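Local coordinates for AvrA (Salmonella typhimurium, PDB 6BE0), which probably acetylates serine and threonine residues of target proteins with acetyl-CoA, as a YopJ-family bacterial effector that binds inositol hexakisphosphate and coenzyme A, at residues V76-K81 against I293-S298; E96-I101 against K159-R164; V116-G119 against I123-S126. One frame throughout, in Å; residues are numbered along the deposited sequence.

Contact 1 (V76-K81 against I293-S298); sequences VAQANK and IAEYKS
Gln78 and Ser298 mark the nearest approach of the two backbones, with Gln78 CA and Ser298 CA 8.2 Å apart, so helix 65-82 and helix 287-300 meet here mainly through the long Gln78 side chain, which reaches both the main chain and the side chain of Glu295. Gln78 leaves its helix with CG anti to the backbone N (chi1 175°) and stays extended through chi2, which carries its amide to the second helix. There NE2 faces two acceptors of one residue. The straighter bond goes to the backbone, Gln78 NE2 to Glu295 O at 3.3 Å with an N-H...O angle of 165°; the other, to Glu295 OE1, is strongly bent at 120°. Both are weak. The amide and carboxylate planes are nearly coplanar, and a water links the two groups, accepting from Gln78 NE2 at 3.2 Å and donating to Glu295 OE1 at 2.8 Å. The amide carbon and oxygen lie against Ser298, closely enough that the detail there is doubtful. Ser298 turns its hydroxyl back into its own helix: Ser298 OG donates to Ala294 O at 2.9 Å, from the face of that carbonyl opposite to Ser298 N.

Glu295 bends at chi2, which swings its carboxylate toward helix 65-82, and its stronger partner lies elsewhere, since OE2 forms a salt bridge with Lys195, one of the lysines that bind inositol hexakisphosphate. The bound inositol phosphate is about 5 Å from the Glu295 side chain. Glu295 is thus a second-shell residue of the phosphate site: OE2 pairs with a phosphate-binding lysine while OE1 takes the water and the weak Gln78 bond. Two weak direct bonds and a water bridge make a polar link that probably limits the rotation of the carboxylate, whose main charge partner is Lys195.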
loop_
_atom_site.group_PDB
_atom_site.type_symbol
_atom_site.label_atom_id
_atom_site.label_comp_id
_atom_site.label_asym_id
_atom_site.label_seq_id
_atom_site.Cartn_x
_atom_site.Cartn_y
_atom_site.Cartn_z
ATOM N N VAL A 76 -7.197 -10.871 0.188
ATOM C CA VAL A 76 -8.174 -9.813 0.404
ATOM C C VAL A 76 -9.352 -10.340 1.222
ATOM O O VAL A 76 -9.827 -9.671 2.140
ATOM C CB VAL A 76 -8.669 -9.233 -0.936
ATOM C CG1 VAL A 76 -9.880 -8.323 -0.734
ATOM C CG2 VAL A 76 -7.545 -8.471 -1.618
ATOM N N ALA A 77 -9.818 -11.540 0.886
ATOM C CA ALA A 77 -10.888 -12.183 1.641
ATOM C C ALA A 77 -10.468 -12.382 3.096
ATOM O O ALA A 77 -11.266 -12.215 4.017
ATOM C CB ALA A 77 -11.259 -13.514 1.010
ATOM N N GLN A 78 -9.204 -12.739 3.287
ATOM C CA GLN A 78 -8.646 -12.930 4.620
ATOM C C GLN A 78 -8.645 -11.625 5.411
ATOM O O GLN A 78 -9.016 -11.597 6.584
ATOM C CB GLN A 78 -7.224 -13.487 4.521
ATOM C CG GLN A 78 -6.506 -13.608 5.851
ATOM C CD GLN A 78 -5.231 -14.420 5.750
ATOM O OE1 GLN A 78 -5.201 -15.598 6.112
ATOM N NE2 GLN A 78 -4.167 -13.796 5.254
ATOM N N ALA A 79 -8.221 -10.548 4.761
ATOM C CA ALA A 79 -8.128 -9.247 5.410
ATOM C C ALA A 79 -9.501 -8.743 5.844
ATOM O O ALA A 79 -9.647 -8.151 6.913
ATOM C CB ALA A 79 -7.467 -8.240 4.478
ATOM N N ASN A 80 -10.507 -8.983 5.009
ATOM C CA ASN A 80 -11.861 -8.527 5.298
ATOM C C ASN A 80 -12.472 -9.265 6.483
ATOM O O ASN A 80 -13.186 -8.671 7.291
ATOM C CB ASN A 80 -12.752 -8.693 4.067
ATOM C CG ASN A 80 -12.483 -7.645 3.004
ATOM O OD1 ASN A 80 -12.252 -6.475 3.313
ATOM N ND2 ASN A 80 -12.512 -8.061 1.743
ATOM N N LYS A 81 -12.196 -10.561 6.583
ATOM C CA LYS A 81 -12.689 -11.352 7.703
ATOM C C LYS A 81 -12.055 -10.854 8.997
ATOM O O LYS A 81 -12.729 -10.705 10.016
ATOM C CB LYS A 81 -12.393 -12.839 7.498
ATOM C CG LYS A 81 -13.111 -13.747 8.485
ATOM C CD LYS A 81 -12.997 -15.210 8.092
ATOM C CE LYS A 81 -13.717 -16.109 9.088
ATOM N NZ LYS A 81 -13.661 -17.546 8.692
ATOM N N ILE A 293 5.293 -13.965 3.546
ATOM C CA ILE A 293 5.299 -15.287 4.159
ATOM C C ILE A 293 4.239 -15.379 5.254
ATOM O O ILE A 293 3.521 -16.374 5.351
ATOM C CB ILE A 293 6.690 -15.624 4.740
ATOM C CG1 ILE A 293 7.723 -15.680 3.608
ATOM C CG2 ILE A 293 6.656 -16.952 5.498
ATOM C CD1 ILE A 293 9.154 -15.824 4.075
ATOM N N ALA A 294 4.147 -14.338 6.074
ATOM C CA ALA A 294 3.137 -14.282 7.123
ATOM C C ALA A 294 1.741 -14.356 6.519
ATOM O O ALA A 294 0.896 -15.134 6.964
ATOM C CB ALA A 294 3.290 -13.011 7.942
ATOM N N GLU A 295 1.515 -13.538 5.496
ATOM C CA GLU A 295 0.230 -13.479 4.813
ATOM C C GLU A 295 -0.163 -14.833 4.225
ATOM O O GLU A 295 -1.309 -15.263 4.353
ATOM C CB GLU A 295 0.276 -12.419 3.713
ATOM C CG GLU A 295 0.253 -10.986 4.231
ATOM C CD GLU A 295 -1.146 -10.504 4.574
ATOM O OE1 GLU A 295 -2.050 -11.349 4.751
ATOM O OE2 GLU A 295 -1.344 -9.275 4.658
ATOM N N TYR A 296 0.791 -15.504 3.585
ATOM C CA TYR A 296 0.536 -16.817 2.998
ATOM C C TYR A 296 0.240 -17.857 4.076
ATOM O O TYR A 296 -0.692 -18.651 3.944
ATOM C CB TYR A 296 1.728 -17.282 2.156
ATOM C CG TYR A 296 1.910 -16.559 0.836
ATOM C CD1 TYR A 296 1.228 -15.381 0.554
ATOM C CD2 TYR A 296 2.762 -17.066 -0.135
ATOM C CE1 TYR A 296 1.399 -14.728 -0.653
ATOM C CE2 TYR A 296 2.937 -16.421 -1.344
ATOM C CZ TYR A 296 2.254 -15.254 -1.598
ATOM O OH TYR A 296 2.432 -14.616 -2.802
ATOM N N LYS A 297 1.042 -17.854 5.135
ATOM C CA LYS A 297 0.889 -18.826 6.212
ATOM C C LYS A 297 -0.478 -18.710 6.880
ATOM O O LYS A 297 -1.040 -19.706 7.334
ATOM C CB LYS A 297 1.992 -18.652 7.258
ATOM C CG LYS A 297 3.330 -19.261 6.864
ATOM C CD LYS A 297 4.336 -19.153 7.998
ATOM C CE LYS A 297 5.662 -19.801 7.645
ATOM N NZ LYS A 297 6.620 -19.739 8.782
ATOM N N SER A 298 -1.010 -17.493 6.937
ATOM C CA SER A 298 -2.310 -17.259 7.560
ATOM C C SER A 298 -3.425 -17.973 6.801
ATOM O O SER A 298 -4.413 -18.400 7.397
ATOM C CB SER A 298 -2.609 -15.760 7.634
ATOM O OG SER A 298 -1.657 -15.086 8.437
HETATM O O HOH W 1 -4.787 -10.816 4.348
#

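Contact 2 (E96-I101 against K159-R164); sequences ELVSSI and KAALER
Val98 packs directly on the backbone of helix 151-164, its CG1 lying 3.7 Å from Leu162 CA. The backbones are correspondingly close at this point, with Val98 CA and Leu162 CA 5.4 Å apart, although the axes of the two short helical segments pass at 9.1 Å and cross at -44°. The small Ala161 takes part here: Val98 CG1 reaches Ala161 CB at 4.2 Å, and Val98 CG2 lies near Ala161 O.

Leu162 completes the tight part. Its CG is anti to the backbone N (chi1 -174°), which sends the branch along the flank of Val98 and sets Leu162 CD1 3.9 Å from Val98 CG1. The same methyl meets Ile101 one helical turn further on, where Ile101 CG2 and CD1 both rest on it, and the two side chains cross at about a right angle. The side chains meet through carbon atoms alone, and no hydrogen bond spans the two segments.

Both helices lie against the same face of the mixed sheet, in the part of the YopJ-family fold related to the CA-clan peptidases: Leu97 and Ile101 touch Phe114 on strand 111-117, and Leu162 touches Cys170 and Phe172 on strand 170-176. The solvent side is looser: the exposed Lys159 and Glu163 leave their backbone away from helix 94-106, Lys159 also touching Phe172. The exposed Arg164 side chain folds back over its own helix, with Ala160 O 3.6 Å above the plane of the Arg164 guanidinium.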
loop_
_atom_site.group_PDB
_atom_site.type_symbol
_atom_site.label_atom_id
_atom_site.label_comp_id
_atom_site.label_asym_id
_atom_site.label_seq_id
_atom_site.Cartn_x
_atom_site.Cartn_y
_atom_site.Cartn_z
ATOM N N GLU A 96 -12.022 -0.945 -13.914
ATOM C CA GLU A 96 -12.749 -1.678 -12.891
ATOM C C GLU A 96 -12.675 -0.937 -11.558
ATOM O O GLU A 96 -13.574 -1.052 -10.726
ATOM C CB GLU A 96 -12.193 -3.096 -12.754
ATOM C CG GLU A 96 -12.964 -3.984 -11.785
ATOM C CD GLU A 96 -12.403 -5.393 -11.709
ATOM O OE1 GLU A 96 -11.739 -5.824 -12.677
ATOM O OE2 GLU A 96 -12.623 -6.068 -10.683
ATOM N N LEU A 97 -11.603 -0.174 -11.361
ATOM C CA LEU A 97 -11.459 0.646 -10.163
ATOM C C LEU A 97 -12.483 1.772 -10.145
ATOM O O LEU A 97 -13.242 1.912 -9.186
ATOM C CB LEU A 97 -10.048 1.235 -10.071
ATOM C CG LEU A 97 -9.813 2.238 -8.934
ATOM C CD1 LEU A 97 -9.680 1.520 -7.598
ATOM C CD2 LEU A 97 -8.596 3.108 -9.209
ATOM N N VAL A 98 -12.492 2.582 -11.201
ATOM C CA VAL A 98 -13.316 3.788 -11.220
ATOM C C VAL A 98 -14.801 3.444 -11.253
ATOM O O VAL A 98 -15.621 4.164 -10.684
ATOM C CB VAL A 98 -12.971 4.699 -12.423
ATOM C CG1 VAL A 98 -11.553 5.234 -12.293
ATOM C CG2 VAL A 98 -13.160 3.964 -13.748
ATOM N N SER A 99 -15.147 2.342 -11.911
ATOM C CA SER A 99 -16.531 1.886 -11.941
ATOM C C SER A 99 -16.923 1.308 -10.582
ATOM O O SER A 99 -18.088 1.361 -10.194
ATOM C CB SER A 99 -16.741 0.850 -13.046
ATOM O OG SER A 99 -16.015 -0.336 -12.784
ATOM N N SER A 100 -15.946 0.761 -9.861
ATOM C CA SER A 100 -16.179 0.272 -8.504
ATOM C C SER A 100 -16.280 1.438 -7.527
ATOM O O SER A 100 -17.025 1.376 -6.551
ATOM C CB SER A 100 -15.068 -0.679 -8.059
ATOM O OG SER A 100 -15.142 -1.914 -8.745
ATOM N N ILE A 101 -15.523 2.500 -7.788
ATOM C CA ILE A 101 -15.619 3.711 -6.982
ATOM C C ILE A 101 -17.016 4.311 -7.136
ATOM O O ILE A 101 -17.605 4.787 -6.165
ATOM C CB ILE A 101 -14.542 4.750 -7.376
ATOM C CG1 ILE A 101 -13.169 4.285 -6.888
ATOM C CG2 ILE A 101 -14.851 6.121 -6.775
ATOM C CD1 ILE A 101 -12.003 5.084 -7.440
ATOM N N LYS A 159 -6.755 10.322 -13.028
ATOM C CA LYS A 159 -7.693 11.397 -12.720
ATOM C C LYS A 159 -8.767 11.498 -13.796
ATOM O O LYS A 159 -9.953 11.616 -13.491
ATOM C CB LYS A 159 -6.963 12.736 -12.585
ATOM C CG LYS A 159 -7.896 13.923 -12.379
ATOM C CD LYS A 159 -7.142 15.182 -11.978
ATOM C CE LYS A 159 -8.103 16.337 -11.729
ATOM N NZ LYS A 159 -7.445 17.492 -11.054
ATOM N N ALA A 160 -8.344 11.445 -15.055
ATOM C CA ALA A 160 -9.262 11.573 -16.181
ATOM C C ALA A 160 -10.189 10.366 -16.277
ATOM O O ALA A 160 -11.360 10.501 -16.635
ATOM C CB ALA A 160 -8.488 11.745 -17.476
ATOM N N ALA A 161 -9.658 9.188 -15.962
ATOM C CA ALA A 161 -10.450 7.964 -15.978
ATOM C C ALA A 161 -11.611 8.078 -15.002
ATOM O O ALA A 161 -12.726 7.637 -15.285
ATOM C CB ALA A 161 -9.584 6.763 -15.634
ATOM N N LEU A 162 -11.337 8.684 -13.851
ATOM C CA LEU A 162 -12.340 8.853 -12.811
ATOM C C LEU A 162 -13.344 9.942 -13.186
ATOM O O LEU A 162 -14.538 9.814 -12.912
ATOM C CB LEU A 162 -11.666 9.187 -11.480
ATOM C CG LEU A 162 -12.569 9.246 -10.245
ATOM C CD1 LEU A 162 -13.257 7.912 -10.002
ATOM C CD2 LEU A 162 -11.764 9.662 -9.025
ATOM N N GLU A 163 -12.859 11.008 -13.813
ATOM C CA GLU A 163 -13.729 12.091 -14.261
ATOM C C GLU A 163 -14.792 11.590 -15.238
ATOM O O GLU A 163 -15.910 12.101 -15.259
ATOM C CB GLU A 163 -12.908 13.206 -14.916
ATOM C CG GLU A 163 -12.170 14.103 -13.929
ATOM C CD GLU A 163 -11.298 15.144 -14.618
ATOM O OE1 GLU A 163 -11.251 15.155 -15.867
ATOM O OE2 GLU A 163 -10.657 15.949 -13.906
ATOM N N ARG A 164 -14.442 10.589 -16.039
ATOM C CA ARG A 164 -15.366 10.058 -17.039
ATOM C C ARG A 164 -16.569 9.362 -16.404
ATOM O O ARG A 164 -17.641 9.296 -17.006
ATOM C CB ARG A 164 -14.642 9.092 -17.979
ATOM C CG ARG A 164 -14.006 9.783 -19.179
ATOM C CD ARG A 164 -13.452 8.791 -20.189
ATOM N NE ARG A 164 -12.228 8.144 -19.721
ATOM C CZ ARG A 164 -11.017 8.686 -19.794
ATOM N NH1 ARG A 164 -10.852 9.898 -20.311
ATOM N NH2 ARG A 164 -9.964 8.016 -19.345
#

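Contact 3 (V116-G119 against I123-S126); sequences VNMG and IHIS
Asn117 directs its side-chain amide across the hairpin to the backbone of His124. With CG anti to the backbone N (chi1 -175°), Asn117 OD1 accepts from His124 N at 3.0 Å, a fairly straight bond (160° at the hydrogen) whose donor is tilted from the carbonyl plane. The same oxygen takes a second, longer bond from Gly119 N at 3.3 Å. These two donors approach from opposite faces of the amide plane, so OD1 sits between the outgoing and returning chains. The Gly119 bond makes an Asx turn at the point where strand 111-117 ends.

Met118 lies to the other side of the backbone. Its chain is bent at chi2 and chi3, bringing Met118 CG to the edge of the His124 ring, near the ring plane, at 4.2 Å from His124 CD2, and leaving Met118 SD 3.9 Å from Ser126 OG. The ring is held beyond the pair, where His124 NE2 bonds to Glu143 on the neighbouring strand. Ser126 and Val116 share this face, Val116 CG1 standing against Ser126 O at 3.7 Å, whereas Asn117 and Ile125 point to the opposite one, where Leu69 and Met72 of helix 65-82 pack on them.

Backbone bonds fix the register. Val116 and Ser126 form a hydrogen-bonded antiparallel pair, Val116 N to Ser126 O at 3.0 Å and Ser126 N to Val116 O at 2.9 Å, and Asn117 and Ile125 the adjacent non-hydrogen-bonded pair. Met118 N to His124 O, at 2.8 Å and 171°, carries the pairing past the assigned strand ends. The alternation of pair types is that of an antiparallel beta hairpin, here with an Asx turn where the first of two inner strands of the mixed sheet ends.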
loop_
_atom_site.group_PDB
_atom_site.type_symbol
_atom_site.label_atom_id
_atom_site.label_comp_id
_atom_site.label_asym_id
_atom_site.label_seq_id
_atom_site.Cartn_x
_atom_site.Cartn_y
_atom_site.Cartn_z
ATOM N N VAL A 116 -5.696 -2.250 -6.708
ATOM C CA VAL A 116 -5.887 -2.137 -8.148
ATOM C C VAL A 116 -4.621 -2.505 -8.911
ATOM O O VAL A 116 -3.551 -1.949 -8.670
ATOM C CB VAL A 116 -6.334 -0.706 -8.545
ATOM C CG1 VAL A 116 -5.394 0.351 -7.961
ATOM C CG2 VAL A 116 -6.446 -0.572 -10.065
ATOM N N ASN A 117 -4.755 -3.457 -9.829
ATOM C CA ASN A 117 -3.696 -3.747 -10.783
ATOM C C ASN A 117 -3.781 -2.759 -11.937
ATOM O O ASN A 117 -4.666 -2.858 -12.786
ATOM C CB ASN A 117 -3.792 -5.181 -11.302
ATOM C CG ASN A 117 -2.632 -5.547 -12.211
ATOM O OD1 ASN A 117 -1.650 -4.810 -12.312
ATOM N ND2 ASN A 117 -2.736 -6.693 -12.874
ATOM N N MET A 118 -2.860 -1.803 -11.958
ATOM C CA MET A 118 -2.913 -0.713 -12.923
ATOM C C MET A 118 -2.304 -1.130 -14.255
ATOM O O MET A 118 -2.621 -0.558 -15.296
ATOM C CB MET A 118 -2.187 0.516 -12.374
ATOM C CG MET A 118 -2.429 0.766 -10.889
ATOM S SD MET A 118 -2.648 2.506 -10.487
ATOM C CE MET A 118 -4.406 2.662 -10.728
ATOM N N GLY A 119 -1.432 -2.129 -14.218
ATOM C CA GLY A 119 -0.766 -2.602 -15.417
ATOM C C GLY A 119 -1.676 -3.418 -16.314
ATOM O O GLY A 119 -2.683 -3.964 -15.862
ATOM N N ILE A 123 2.157 -6.442 -14.018
ATOM C CA ILE A 123 1.509 -6.311 -12.719
ATOM C C ILE A 123 2.049 -5.107 -11.959
ATOM O O ILE A 123 3.243 -5.023 -11.675
ATOM C CB ILE A 123 1.705 -7.576 -11.859
ATOM C CG1 ILE A 123 1.185 -8.810 -12.600
ATOM C CG2 ILE A 123 0.989 -7.428 -10.518
ATOM C CD1 ILE A 123 1.608 -10.122 -11.977
ATOM N N HIS A 124 1.157 -4.176 -11.638
ATOM C CA HIS A 124 1.481 -3.077 -10.740
ATOM C C HIS A 124 0.290 -2.822 -9.825
ATOM O O HIS A 124 -0.662 -2.132 -10.194
ATOM C CB HIS A 124 1.846 -1.809 -11.512
ATOM C CG HIS A 124 2.332 -0.698 -10.634
ATOM N ND1 HIS A 124 3.585 -0.693 -10.063
ATOM C CD2 HIS A 124 1.723 0.439 -10.214
ATOM C CE1 HIS A 124 3.734 0.398 -9.337
ATOM N NE2 HIS A 124 2.619 1.104 -9.411
ATOM N N ILE A 125 0.356 -3.395 -8.630
ATOM C CA ILE A 125 -0.734 -3.308 -7.671
ATOM C C ILE A 125 -0.526 -2.136 -6.720
ATOM O O ILE A 125 0.462 -2.090 -5.986
ATOM C CB ILE A 125 -0.865 -4.619 -6.868
ATOM C CG1 ILE A 125 -1.220 -5.771 -7.814
ATOM C CG2 ILE A 125 -1.922 -4.483 -5.776
ATOM C CD1 ILE A 125 -1.122 -7.145 -7.184
ATOM N N SER A 126 -1.460 -1.189 -6.750
ATOM C CA SER A 126 -1.461 -0.056 -5.829
ATOM C C SER A 126 -2.668 -0.146 -4.902
ATOM O O SER A 126 -3.516 -1.023 -5.064
ATOM C CB SER A 126 -1.486 1.269 -6.593
ATOM O OG SER A 126 -0.378 1.377 -7.467
#

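Contacts 2 and 3 are neighbours that touch: their centres lie 14 Å apart, and Leu97 CB lies 4.0 Å from Val116 CG2, where helix 94-106 packs on strand 111-117. Contact 2 is the buried, wholly apolar member. Contact 3 is partly buried and depends on backbone pairing within the sheet, supplemented by one side-chain amide. Contact 1 stands apart, its centre 19 Å from that of contact 3 and 27 Å from that of contact 2; it is partly buried, with Glu295 buried and Gln78 and Ser298 partly exposed, and it is polar, water-bridged and close to the inositol phosphate. Helix 65-82 takes part in contact 1 and also packs on the hairpin of contact 3.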